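Local coordinates for oxysterol-binding protein homolog 3 (Saccharomyces cerevisiae, PDB 4IC4) that transfers lipids between membranes without vesicles, carrying them in a hydrophobic pocket, and binds phosphatidylinositol 4-phosphate through its OSBP-related domain, at residues A[244-249]-A[268-273]. Residues are numbered along the deposited sequence; the frame is centred on the assembly and turned at random.
Sequences RSEGFK and KWTQSL
T270 and E246 meet through a hydroxyl and a carboxylate. T270 OG1 donates to E246 OE1 at 2.8 Å, coming from above the carboxylate plane. T270 CG2 packs on E246 CG at 3.6 Å and also lies over one face of the W269 indole, near its rim. The backbone is tied next to this: W269 N bonds E246 O at 2.9 Å, almost in line with the carbonyl. The indole NE1 gives a bent bond (134°) to S245 O at 3.0 Å. Beyond the non-hydrogen-bonded antiparallel pair G247–K268, F248 turns its ring edge to W269 N, and its CE1 touches L273 CD1 at 3.5 Å. The second shell fixes E246. R244 NE and NH2 both hold OE2, each at 3.1 Å, from one face of the carboxylate. A bend at chi3 (67°) turns the guanidinium toward it, and NH1 bonds R110 O. Replacing this glutamate with an alanine is likely to leave T270 OG1 without its acceptor and R244 without this carboxylate. Q271 and S272, both opposite K268, form a classic beta bulge. F248 and L273 also pack on helix 94-104. The contact thus ties the loop entering strand 247-253 to the turn after strand 263-268, through two tryptophan N-H bonds and a carboxylate shared by T270 and R244, its negative charge probably balanced by R244.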
# COMPACT_ATOMS: atom_id res chain seq x y z
N ARG A 244 -11.45 -0.15 -19.76
CA ARG A 244 -10.71 0.35 -18.61
C ARG A 244 -9.76 1.48 -19.00
O ARG A 244 -9.04 1.38 -19.99
CB ARG A 244 -9.90 -0.78 -17.96
CG ARG A 244 -9.07 -0.33 -16.75
CD ARG A 244 -8.37 -1.50 -16.06
NE ARG A 244 -7.34 -2.12 -16.88
CZ ARG A 244 -6.62 -3.17 -16.52
NH1 ARG A 244 -6.82 -3.74 -15.33
NH2 ARG A 244 -5.70 -3.67 -17.34
N SER A 245 -9.77 2.55 -18.21
CA SER A 245 -8.89 3.68 -18.46
C SER A 245 -7.49 3.31 -17.98
O SER A 245 -7.29 3.04 -16.80
CB SER A 245 -9.37 4.92 -17.70
OG SER A 245 -8.40 5.95 -17.78
N GLU A 246 -6.53 3.31 -18.90
CA GLU A 246 -5.16 2.95 -18.55
C GLU A 246 -4.13 4.04 -18.83
O GLU A 246 -3.03 4.02 -18.26
CB GLU A 246 -4.77 1.66 -19.28
CG GLU A 246 -5.56 0.46 -18.80
CD GLU A 246 -5.25 -0.81 -19.56
OE1 GLU A 246 -4.10 -0.94 -20.05
OE2 GLU A 246 -6.14 -1.67 -19.67
N GLY A 247 -4.47 4.99 -19.70
CA GLY A 247 -3.53 6.04 -20.04
C GLY A 247 -3.59 7.27 -19.15
O GLY A 247 -4.58 7.51 -18.46
N PHE A 248 -2.52 8.05 -19.16
CA PHE A 248 -2.46 9.27 -18.37
C PHE A 248 -1.36 10.18 -18.89
O PHE A 248 -0.46 9.74 -19.60
CB PHE A 248 -2.22 8.93 -16.89
CG PHE A 248 -0.86 8.35 -16.62
CD1 PHE A 248 0.23 9.18 -16.41
CD2 PHE A 248 -0.67 6.98 -16.59
CE1 PHE A 248 1.50 8.65 -16.17
CE2 PHE A 248 0.59 6.43 -16.35
CZ PHE A 248 1.67 7.27 -16.14
N LYS A 249 -1.46 11.46 -18.54
CA LYS A 249 -0.48 12.45 -18.96
C LYS A 249 0.04 13.17 -17.73
O LYS A 249 -0.67 13.32 -16.74
CB LYS A 249 -1.13 13.46 -19.91
CG LYS A 249 -1.65 12.88 -21.21
CD LYS A 249 -0.52 12.38 -22.10
CE LYS A 249 -1.03 11.97 -23.47
NZ LYS A 249 0.07 11.53 -24.37
N LYS A 268 0.89 4.50 -19.60
CA LYS A 268 -0.24 3.75 -19.07
C LYS A 268 0.21 3.20 -17.72
O LYS A 268 1.30 2.65 -17.61
CB LYS A 268 -0.61 2.60 -20.01
CG LYS A 268 -1.16 3.05 -21.35
CD LYS A 268 -1.58 1.85 -22.20
CE LYS A 268 -2.25 2.29 -23.49
NZ LYS A 268 -2.63 1.12 -24.33
N TRP A 269 -0.63 3.35 -16.69
CA TRP A 269 -0.25 2.86 -15.37
C TRP A 269 -0.18 1.35 -15.31
O TRP A 269 0.26 0.78 -14.31
CB TRP A 269 -1.21 3.39 -14.30
CG TRP A 269 -2.65 3.14 -14.57
CD1 TRP A 269 -3.53 3.98 -15.19
CD2 TRP A 269 -3.40 1.97 -14.21
NE1 TRP A 269 -4.78 3.40 -15.25
CE2 TRP A 269 -4.72 2.17 -14.66
CE3 TRP A 269 -3.07 0.77 -13.57
CZ2 TRP A 269 -5.73 1.21 -14.48
CZ3 TRP A 269 -4.07 -0.18 -13.38
CH2 TRP A 269 -5.38 0.05 -13.84
N THR A 270 -0.61 0.70 -16.38
CA THR A 270 -0.59 -0.76 -16.46
C THR A 270 0.68 -1.25 -17.16
O THR A 270 0.91 -2.45 -17.25
CB THR A 270 -1.78 -1.28 -17.27
OG1 THR A 270 -1.76 -0.67 -18.57
CG2 THR A 270 -3.09 -0.96 -16.58
N GLN A 271 1.51 -0.32 -17.64
CA GLN A 271 2.70 -0.74 -18.37
C GLN A 271 3.96 0.10 -18.22
O GLN A 271 4.99 -0.39 -17.77
CB GLN A 271 2.36 -0.85 -19.86
CG GLN A 271 3.18 -1.86 -20.67
CD GLN A 271 4.68 -1.62 -20.61
OE1 GLN A 271 5.35 -2.02 -19.65
NE2 GLN A 271 5.21 -0.95 -21.63
N SER A 272 3.90 1.38 -18.60
CA SER A 272 5.09 2.22 -18.53
C SER A 272 4.82 3.71 -18.63
O SER A 272 3.70 4.12 -18.90
CB SER A 272 6.05 1.83 -19.66
OG SER A 272 5.46 2.09 -20.91
N LEU A 273 5.87 4.49 -18.43
CA LEU A 273 5.79 5.95 -18.49
C LEU A 273 7.04 6.47 -19.19
O LEU A 273 8.15 6.03 -18.89
CB LEU A 273 5.70 6.53 -17.07
CG LEU A 273 5.77 8.04 -16.90
CD1 LEU A 273 4.67 8.71 -17.72
CD2 LEU A 273 5.62 8.40 -15.43
O HOH W 1 -5.88 5.87 -16.57